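Local coordinates for protein putatuve endo-xylanase (Clostridium stercorarium, PDB 1O8P) that probably binds xylan and related plant polysaccharides, serving as a family 6 carbohydrate-binding module of a xylan-degrading enzyme, at residues A[77-82]-A[139-144]; A[104-109]-A[116-121]; A[87-92]-A[131-136]. All coordinates share one frame; numbering follows the deposited sequence.

Overall arrangement
The three contacts illustrate how a beta-sandwich module is held together by pairing within each sheet and by side-chain packing between sheets. Contact 1 joins neighbouring strands of one sheet and includes part of the calcium site; contact 3 joins two strands of the facing sheet, its centre about 11 Å from that of contact 1. Contact 2 brings the edge strand 100-106 of the second sheet against strand 116-125 of the first, its centre about 8 Å from that of contact 1 and about 12 Å from that of contact 3. Along the chain contact 2 is nested within the loop of contact 3, itself within that of contact 1, so residues far apart in sequence meet in both sheets.

Contact 1: A[77-82]-A[139-144]; sequences VTARVA and VNVDWF. With CA (calcium ion), chain B.
R80 is laid between two neighbours on the opposing antiparallel strand, W143 beneath its stem and D142 at its tip. Its CB sits over the six-membered ring of W143, 3.9 Å from the centroid and 15° off the ring normal, a CH-pi contact. CG stands anti to the backbone N (chi1 -171°), and the extended chain carries CD past W143 NE1 and the guanidinium, its plane only slightly inclined to the indole, on to D142. There a short salt bridge forms, R80 NH1 to D142 OD2 at 2.6 Å, bent at the hydrogen (134°) and reaching the anti side somewhat out of the carboxylate plane. Both partners lie on one face because D142 and W143 together oppose R80 in a beta bulge: R80 N bonds W143 O and D142 N bonds R80 O, each at 2.9 Å. On the other face V81 and V141 run side by side into the sandwich core, and A79 CB lies near F144 CB, while the F144 ring turns away toward I131 and L133. D142 also binds calcium through OD1 (2.4 Å) and its own O (2.5 Å), with Q30, E32 and S52. Shared by metal and arginine, this carboxylate is probably kept ionised and rotationally fixed.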
loop_
_atom_site.group_PDB
_atom_site.type_symbol
_atom_site.label_atom_id
_atom_site.label_comp_id
_atom_site.label_asym_id
_atom_site.label_seq_id
_atom_site.Cartn_x
_atom_site.Cartn_y
_atom_site.Cartn_z
ATOM N N VAL A 77 -7.087 0.848 -6.976
ATOM C CA VAL A 77 -6.012 0.215 -6.202
ATOM C C VAL A 77 -6.619 -0.921 -5.408
ATOM O O VAL A 77 -7.784 -0.822 -4.995
ATOM C CB VAL A 77 -5.283 1.176 -5.245
ATOM C CG1 VAL A 77 -6.248 1.835 -4.195
ATOM C CG2 VAL A 77 -4.108 0.461 -4.544
ATOM N N THR A 78 -5.827 -1.989 -5.246
ATOM C CA THR A 78 -6.161 -3.161 -4.461
ATOM C C THR A 78 -5.018 -3.484 -3.513
ATOM O O THR A 78 -3.877 -3.552 -3.938
ATOM C CB THR A 78 -6.416 -4.376 -5.389
ATOM O OG1 THR A 78 -7.543 -4.096 -6.223
ATOM C CG2 THR A 78 -6.851 -5.614 -4.584
ATOM N N ALA A 79 -5.311 -3.701 -2.231
ATOM C CA ALA A 79 -4.277 -4.158 -1.279
ATOM C C ALA A 79 -4.678 -5.500 -0.636
ATOM O O ALA A 79 -5.874 -5.749 -0.410
ATOM C CB ALA A 79 -4.001 -3.055 -0.209
ATOM N N ARG A 80 -3.701 -6.369 -0.375
ATOM C CA ARG A 80 -3.950 -7.639 0.326
ATOM C C ARG A 80 -3.564 -7.356 1.745
ATOM O O ARG A 80 -2.384 -7.067 2.020
ATOM C CB ARG A 80 -3.095 -8.788 -0.219
ATOM C CG ARG A 80 -3.503 -10.151 0.341
ATOM C CD ARG A 80 -2.835 -11.372 -0.305
ATOM N NE ARG A 80 -3.193 -12.665 0.318
ATOM C CZ ARG A 80 -2.414 -13.378 1.202
ATOM N NH1 ARG A 80 -1.239 -12.923 1.648
ATOM N NH2 ARG A 80 -2.841 -14.564 1.679
ATOM N N VAL A 81 -4.559 -7.371 2.632
ATOM C CA VAL A 81 -4.392 -6.797 3.981
ATOM C C VAL A 81 -5.017 -7.709 5.055
ATOM O O VAL A 81 -5.925 -8.487 4.770
ATOM C CB VAL A 81 -5.004 -5.369 4.086
ATOM C CG1 VAL A 81 -4.217 -4.342 3.239
ATOM C CG2 VAL A 81 -6.438 -5.396 3.639
ATOM N N ALA A 82 -4.500 -7.648 6.273
ATOM C CA ALA A 82 -5.144 -8.321 7.419
ATOM C C ALA A 82 -5.212 -7.332 8.546
ATOM O O ALA A 82 -4.246 -6.588 8.768
ATOM C CB ALA A 82 -4.318 -9.519 7.874
ATOM N N VAL A 139 -2.619 -2.504 10.764
ATOM C CA VAL A 139 -3.000 -3.287 9.592
ATOM C C VAL A 139 -1.719 -4.001 9.095
ATOM O O VAL A 139 -0.618 -3.495 9.254
ATOM C CB VAL A 139 -3.643 -2.389 8.454
ATOM C CG1 VAL A 139 -2.620 -1.332 7.915
ATOM C CG2 VAL A 139 -4.298 -3.254 7.283
ATOM N N ASN A 140 -1.866 -5.202 8.561
ATOM C CA ASN A 140 -0.760 -5.846 7.837
ATOM C C ASN A 140 -1.001 -5.769 6.336
ATOM O O ASN A 140 -2.116 -5.945 5.881
ATOM C CB ASN A 140 -0.598 -7.296 8.254
ATOM C CG ASN A 140 -0.043 -7.454 9.673
ATOM O OD1 ASN A 140 0.180 -8.562 10.104
ATOM N ND2 ASN A 140 0.199 -6.359 10.383
ATOM N N VAL A 141 0.061 -5.489 5.574
ATOM C CA VAL A 141 -0.044 -5.321 4.144
ATOM C C VAL A 141 0.965 -6.244 3.471
ATOM O O VAL A 141 2.167 -6.129 3.702
ATOM C CB VAL A 141 0.183 -3.874 3.689
ATOM C CG1 VAL A 141 -0.278 -3.705 2.201
ATOM C CG2 VAL A 141 -0.535 -2.849 4.633
ATOM N N ASP A 142 0.445 -7.176 2.671
ATOM C CA ASP A 142 1.266 -8.129 1.930
ATOM C C ASP A 142 1.739 -7.395 0.667
ATOM O O ASP A 142 2.928 -7.238 0.458
ATOM C CB ASP A 142 0.424 -9.369 1.597
ATOM C CG ASP A 142 1.187 -10.426 0.885
ATOM O OD1 ASP A 142 2.398 -10.252 0.553
ATOM O OD2 ASP A 142 0.627 -11.489 0.591
ATOM N N TRP A 143 0.792 -6.910 -0.140
ATOM C CA TRP A 143 1.117 -6.201 -1.372
ATOM C C TRP A 143 -0.023 -5.308 -1.749
ATOM O O TRP A 143 -1.113 -5.389 -1.151
ATOM C CB TRP A 143 1.453 -7.158 -2.544
ATOM C CG TRP A 143 0.499 -8.287 -2.780
ATOM C CD1 TRP A 143 0.722 -9.627 -2.505
ATOM C CD2 TRP A 143 -0.811 -8.224 -3.389
ATOM N NE1 TRP A 143 -0.361 -10.383 -2.894
ATOM C CE2 TRP A 143 -1.320 -9.557 -3.433
ATOM C CE3 TRP A 143 -1.601 -7.186 -3.916
ATOM C CZ2 TRP A 143 -2.604 -9.868 -3.960
ATOM C CZ3 TRP A 143 -2.880 -7.477 -4.421
ATOM C CH2 TRP A 143 -3.367 -8.814 -4.455
ATOM N N PHE A 144 0.240 -4.457 -2.747
ATOM C CA PHE A 144 -0.781 -3.604 -3.354
ATOM C C PHE A 144 -0.530 -3.471 -4.845
ATOM O O PHE A 144 0.583 -3.706 -5.335
ATOM C CB PHE A 144 -0.939 -2.236 -2.625
ATOM C CG PHE A 144 0.215 -1.278 -2.797
ATOM C CD1 PHE A 144 1.417 -1.462 -2.085
ATOM C CD2 PHE A 144 0.096 -0.163 -3.614
ATOM C CE1 PHE A 144 2.505 -0.583 -2.223
ATOM C CE2 PHE A 144 1.196 0.737 -3.739
ATOM C CZ PHE A 144 2.386 0.519 -3.044
HETATM CA CA CA B . 4.530 -9.175 0.474
HETATM O O HOH W 1 5.877 -11.163 -0.040
#

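Contact 2: A[104-109]-A[116-121]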
loop_
_atom_site.group_PDB
_atom_site.type_symbol
_atom_site.label_atom_id
_atom_site.label_comp_id
_atom_site.label_asym_id
_atom_site.label_seq_id
_atom_site.Cartn_x
_atom_site.Cartn_y
_atom_site.Cartn_z
ATOM N N ILE A 104 -8.263 3.516 0.941
ATOM C CA ILE A 104 -8.742 2.142 1.114
ATOM C C ILE A 104 -9.331 2.005 2.527
ATOM O O ILE A 104 -8.636 2.222 3.491
ATOM C CB ILE A 104 -7.568 1.106 0.928
ATOM C CG1 ILE A 104 -6.756 1.402 -0.348
ATOM C CG2 ILE A 104 -8.133 -0.306 0.898
ATOM C CD1 ILE A 104 -5.652 0.360 -0.633
ATOM N N TYR A 105 -10.596 1.596 2.623
ATOM C CA TYR A 105 -11.290 1.428 3.899
ATOM C C TYR A 105 -11.207 -0.034 4.231
ATOM O O TYR A 105 -11.860 -0.852 3.620
ATOM C CB TYR A 105 -12.767 1.906 3.798
ATOM C CG TYR A 105 -12.812 3.410 3.684
ATOM C CD1 TYR A 105 -12.739 4.220 4.826
ATOM C CD2 TYR A 105 -12.848 4.023 2.440
ATOM C CE1 TYR A 105 -12.695 5.608 4.721
ATOM C CE2 TYR A 105 -12.812 5.400 2.323
ATOM C CZ TYR A 105 -12.728 6.181 3.463
ATOM O OH TYR A 105 -12.691 7.534 3.338
ATOM N N VAL A 106 -10.359 -0.367 5.186
ATOM C CA VAL A 106 -10.133 -1.759 5.504
ATOM C C VAL A 106 -10.983 -2.132 6.735
ATOM O O VAL A 106 -10.770 -1.582 7.828
ATOM C CB VAL A 106 -8.647 -2.053 5.757
ATOM C CG1 VAL A 106 -8.461 -3.560 5.905
ATOM C CG2 VAL A 106 -7.764 -1.474 4.639
ATOM N N GLY A 107 -11.959 -3.025 6.538
ATOM C CA GLY A 107 -12.670 -3.624 7.652
ATOM C C GLY A 107 -11.902 -4.778 8.285
ATOM O O GLY A 107 -11.017 -5.382 7.659
ATOM N N SER A 108 -12.254 -5.110 9.523
ATOM C CA SER A 108 -11.629 -6.232 10.193
ATOM C C SER A 108 -11.781 -7.523 9.351
ATOM O O SER A 108 -12.860 -7.787 8.797
ATOM C CB SER A 108 -12.236 -6.420 11.592
ATOM O OG SER A 108 -11.894 -7.693 12.076
ATOM N N THR A 109 -10.671 -8.262 9.215
ATOM C CA THR A 109 -10.630 -9.565 8.580
ATOM C C THR A 109 -10.684 -10.703 9.632
ATOM O O THR A 109 -10.686 -11.894 9.278
ATOM C CB THR A 109 -9.357 -9.727 7.675
ATOM O OG1 THR A 109 -8.156 -9.623 8.470
ATOM C CG2 THR A 109 -9.237 -8.588 6.696
ATOM N N ARG A 116 -7.234 -10.434 3.083
ATOM C CA ARG A 116 -8.287 -10.215 2.111
ATOM C C ARG A 116 -7.831 -9.114 1.152
ATOM O O ARG A 116 -7.032 -8.236 1.529
ATOM C CB ARG A 116 -9.594 -9.790 2.810
ATOM C CG ARG A 116 -10.300 -10.917 3.588
ATOM C CD ARG A 116 -10.315 -12.294 2.892
ATOM N NE ARG A 116 -10.983 -13.296 3.719
ATOM C CZ ARG A 116 -10.470 -14.477 4.071
ATOM N NH1 ARG A 116 -9.256 -14.852 3.660
ATOM N NH2 ARG A 116 -11.187 -15.295 4.839
ATOM N N ASP A 117 -8.342 -9.172 -0.078
ATOM C CA ASP A 117 -8.069 -8.134 -1.087
ATOM C C ASP A 117 -9.103 -7.044 -0.936
ATOM O O ASP A 117 -10.305 -7.324 -1.001
ATOM C CB ASP A 117 -8.147 -8.702 -2.483
ATOM C CG ASP A 117 -7.004 -9.595 -2.791
ATOM O OD1 ASP A 117 -6.135 -9.815 -1.918
ATOM O OD2 ASP A 117 -6.881 -10.125 -3.903
ATOM N N VAL A 118 -8.643 -5.815 -0.685
ATOM C CA VAL A 118 -9.541 -4.689 -0.500
ATOM C C VAL A 118 -9.212 -3.595 -1.528
ATOM O O VAL A 118 -8.053 -3.185 -1.656
ATOM C CB VAL A 118 -9.518 -4.143 0.984
ATOM C CG1 VAL A 118 -10.550 -3.008 1.174
ATOM C CG2 VAL A 118 -9.815 -5.280 2.006
ATOM N N SER A 119 -10.221 -3.118 -2.249
ATOM C CA SER A 119 -10.010 -2.130 -3.326
ATOM C C SER A 119 -10.624 -0.756 -3.055
ATOM O O SER A 119 -11.503 -0.607 -2.212
ATOM C CB SER A 119 -10.542 -2.657 -4.682
ATOM O OG SER A 119 -9.978 -3.914 -5.022
ATOM N N ALA A 120 -10.180 0.237 -3.818
ATOM C CA ALA A 120 -10.724 1.596 -3.772
ATOM C C ALA A 120 -10.443 2.207 -5.144
ATOM O O ALA A 120 -9.484 1.809 -5.822
ATOM C CB ALA A 120 -10.054 2.431 -2.665
ATOM N N THR A 121 -11.268 3.165 -5.552
ATOM C CA THR A 121 -10.942 3.977 -6.721
ATOM C C THR A 121 -9.887 5.048 -6.315
ATOM O O THR A 121 -9.779 5.428 -5.151
ATOM C CB THR A 121 -12.167 4.664 -7.323
ATOM O OG1 THR A 121 -12.582 5.699 -6.419
ATOM C CG2 THR A 121 -13.397 3.710 -7.386
HETATM O O HOH W 2 -12.135 0.682 0.078
#
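The strands bearing I104 and V118 run roughly antiparallel, at 147°, but their axes come no closer than 6.3 Å, too far for the ladder of backbone bonds that joins neighbours in a sheet. Side chains fill the interval. V118 points its CB toward the opposite strand, and with CG1 anti to the backbone N (chi1 -176°) that methyl is brought up to I104 CG2 (3.6 Å) and lies 3.5 Å from Y105 O. Its other methyl, CG2, approaches V106 CG1 more loosely at 4.5 Å. A120, two residues on, sets its single methyl against the backbone and stem of I104, with CB 4.2 Å from I104 CG1. This is the seam of a beta-sandwich: strand 100-106 is hydrogen-bonded to strand 87-93 in one sheet, while strand 116-125 is an outermost strand of the other, bonded to strand 74-82. I104 and V106 reach past the seam to A79 and V81, so the same aliphatic layer continues into the interior. Near the surface a water takes over the polar link, accepting from Y105 N at 3.1 Å and donating to S119 O at 2.7 Å. At the far end, beyond the end of strand 100-106, T109 directs CG2 obliquely at the bent aliphatic chain of R116, 4.0 Å from CG. The hydroxyl of T109 is used elsewhere, bonded to T114 O in the loop that joins the two segments and to T83 N just after strand 74-82.

Contact 3: A[87-92]-A[131-136]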
loop_
_atom_site.group_PDB
_atom_site.type_symbol
_atom_site.label_atom_id
_atom_site.label_comp_id
_atom_site.label_asym_id
_atom_site.label_seq_id
_atom_site.Cartn_x
_atom_site.Cartn_y
_atom_site.Cartn_z
ATOM N N THR A 87 -9.867 0.235 9.634
ATOM C CA THR A 87 -8.822 1.220 9.484
ATOM C C THR A 87 -8.755 1.643 8.029
ATOM O O THR A 87 -9.520 1.143 7.188
ATOM C CB THR A 87 -7.487 0.667 10.074
ATOM O OG1 THR A 87 -6.518 1.706 10.067
ATOM C CG2 THR A 87 -6.882 -0.417 9.207
ATOM N N THR A 88 -7.898 2.607 7.721
ATOM C CA THR A 88 -7.819 3.133 6.368
ATOM C C THR A 88 -6.352 3.200 5.979
ATOM O O THR A 88 -5.442 3.375 6.845
ATOM C CB THR A 88 -8.403 4.556 6.275
ATOM O OG1 THR A 88 -7.659 5.426 7.158
ATOM C CG2 THR A 88 -9.857 4.658 6.739
ATOM N N ILE A 89 -6.133 3.094 4.675
ATOM C CA ILE A 89 -4.830 3.347 4.082
ATOM C C ILE A 89 -5.033 4.433 3.051
ATOM O O ILE A 89 -5.778 4.271 2.106
ATOM C CB ILE A 89 -4.279 2.053 3.412
ATOM C CG1 ILE A 89 -4.342 0.864 4.383
ATOM C CG2 ILE A 89 -2.875 2.305 2.768
ATOM C CD1 ILE A 89 -4.069 -0.525 3.786
ATOM N N GLN A 90 -4.383 5.565 3.248
ATOM C CA GLN A 90 -4.389 6.605 2.261
ATOM C C GLN A 90 -3.320 6.308 1.229
ATOM O O GLN A 90 -2.240 5.818 1.563
ATOM C CB GLN A 90 -4.114 7.949 2.925
ATOM C CG GLN A 90 -5.348 8.481 3.664
ATOM C CD GLN A 90 -5.113 9.851 4.266
ATOM O OE1 GLN A 90 -3.972 10.263 4.439
ATOM N NE2 GLN A 90 -6.186 10.561 4.568
ATOM N N VAL A 91 -3.640 6.625 -0.020
ATOM C CA VAL A 91 -2.735 6.482 -1.151
ATOM C C VAL A 91 -2.446 7.892 -1.678
ATOM O O VAL A 91 -3.347 8.568 -2.165
ATOM C CB VAL A 91 -3.306 5.532 -2.267
ATOM C CG1 VAL A 91 -2.243 5.314 -3.344
ATOM C CG2 VAL A 91 -3.747 4.180 -1.672
ATOM N N ARG A 92 -1.197 8.332 -1.536
ATOM C CA ARG A 92 -0.810 9.715 -1.807
ATOM C C ARG A 92 0.378 9.809 -2.755
ATOM O O ARG A 92 1.135 8.842 -2.912
ATOM C CB ARG A 92 -0.406 10.426 -0.516
ATOM C CG ARG A 92 -1.447 10.498 0.551
ATOM C CD ARG A 92 -1.156 11.617 1.431
ATOM N NE ARG A 92 -2.233 11.957 2.321
ATOM C CZ ARG A 92 -2.851 13.120 2.336
ATOM N NH1 ARG A 92 -2.539 14.075 1.478
ATOM N NH2 ARG A 92 -3.814 13.315 3.206
ATOM N N ILE A 131 4.805 6.788 -4.663
ATOM C CA ILE A 131 3.558 6.469 -3.944
ATOM C C ILE A 131 3.810 6.311 -2.451
ATOM O O ILE A 131 4.745 5.623 -2.015
ATOM C CB ILE A 131 2.846 5.183 -4.506
ATOM C CG1 ILE A 131 2.346 5.431 -5.924
ATOM C CG2 ILE A 131 1.585 4.805 -3.638
ATOM C CD1 ILE A 131 1.148 6.462 -6.013
ATOM N N VAL A 132 2.940 6.944 -1.682
ATOM C CA VAL A 132 2.970 6.854 -0.229
ATOM C C VAL A 132 1.682 6.240 0.320
ATOM O O VAL A 132 0.601 6.680 -0.017
ATOM C CB VAL A 132 3.227 8.277 0.385
ATOM C CG1 VAL A 132 3.396 8.199 1.899
ATOM C CG2 VAL A 132 4.463 8.900 -0.310
ATOM N N LEU A 133 1.816 5.213 1.166
ATOM C CA LEU A 133 0.686 4.658 1.945
ATOM C C LEU A 133 0.746 5.232 3.380
ATOM O O LEU A 133 1.769 5.121 4.039
ATOM C CB LEU A 133 0.775 3.119 1.986
ATOM C CG LEU A 133 0.895 2.423 0.621
ATOM C CD1 LEU A 133 0.997 0.889 0.836
ATOM C CD2 LEU A 133 -0.332 2.792 -0.282
ATOM N N VAL A 134 -0.334 5.872 3.824
ATOM C CA VAL A 134 -0.403 6.470 5.128
ATOM C C VAL A 134 -1.479 5.717 5.885
ATOM O O VAL A 134 -2.597 5.570 5.405
ATOM C CB VAL A 134 -0.677 8.021 5.068
ATOM C CG1 VAL A 134 -0.662 8.638 6.483
ATOM C CG2 VAL A 134 0.335 8.728 4.117
ATOM N N PHE A 135 -1.109 5.226 7.067
ATOM C CA PHE A 135 -1.933 4.331 7.863
ATOM C C PHE A 135 -2.570 5.026 9.089
ATOM O O PHE A 135 -1.911 5.832 9.741
ATOM C CB PHE A 135 -1.054 3.186 8.342
ATOM C CG PHE A 135 -0.433 2.399 7.227
ATOM C CD1 PHE A 135 -1.185 1.491 6.498
ATOM C CD2 PHE A 135 0.894 2.573 6.911
ATOM C CE1 PHE A 135 -0.617 0.750 5.462
ATOM C CE2 PHE A 135 1.487 1.856 5.875
ATOM C CZ PHE A 135 0.726 0.943 5.156
ATOM N N SER A 136 -3.835 4.701 9.386
ATOM C CA SER A 136 -4.581 5.343 10.487
ATOM C C SER A 136 -4.740 4.410 11.689
ATOM O O SER A 136 -5.343 4.735 12.719
ATOM C CB SER A 136 -5.930 5.905 9.999
ATOM O OG SER A 136 -6.842 4.866 9.743
HETATM O O HOH W 3 -4.701 6.723 6.581
#
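S136 OG is gripped by two threonine hydroxyls of the partner strand: T88 OG1 at 2.8 Å and T87 OG1 at 3.2 Å. T88 holds its oxygen between its own backbone N and carbonyl carbon (chi1 60°), which brings it alongside the serine. A water next to T88 OG1 donates to V134 O at 2.7 Å, and that same carbonyl accepts Q90 N at 2.8 Å, so the backbone oxygen serves the ladder and the solvent at once. From this point the strands pair as a regular antiparallel ribbon, with Q90 opposite V134 and R92 opposite V132 as hydrogen-bonded pairs. On their face R92 CD passes V134 CG2, and Q90 OE1 lies near V134 CB. R92 also turns its guanidinium side-on to Q90, two residues back on the same strand, and NE (3.2 Å) and NH2 (3.3 Å) both reach Q90 OE1; the oxygen lies in the guanidinium plane, whereas both nitrogens stand above one face of the amide. The stronger hold on R92 is the bond from NH1 to G98 O. On the other face I89 lies beside F135, pointing the same way, with CG2 3.8 Å from F135 CE1, and V91 accompanies L133 likewise, CG2 to CD2 at 3.9 Å. V141 and F144 of strand 140-147 pack onto F135 and L133 from the facing sheet. The face of I89, V91, L133 and F135 is thus wholly apolar and meets the core; the other mixes valines with Q90 and R92, whose polar ends bind each other and G98, while three hydroxyls tie T87 and T88 to S136.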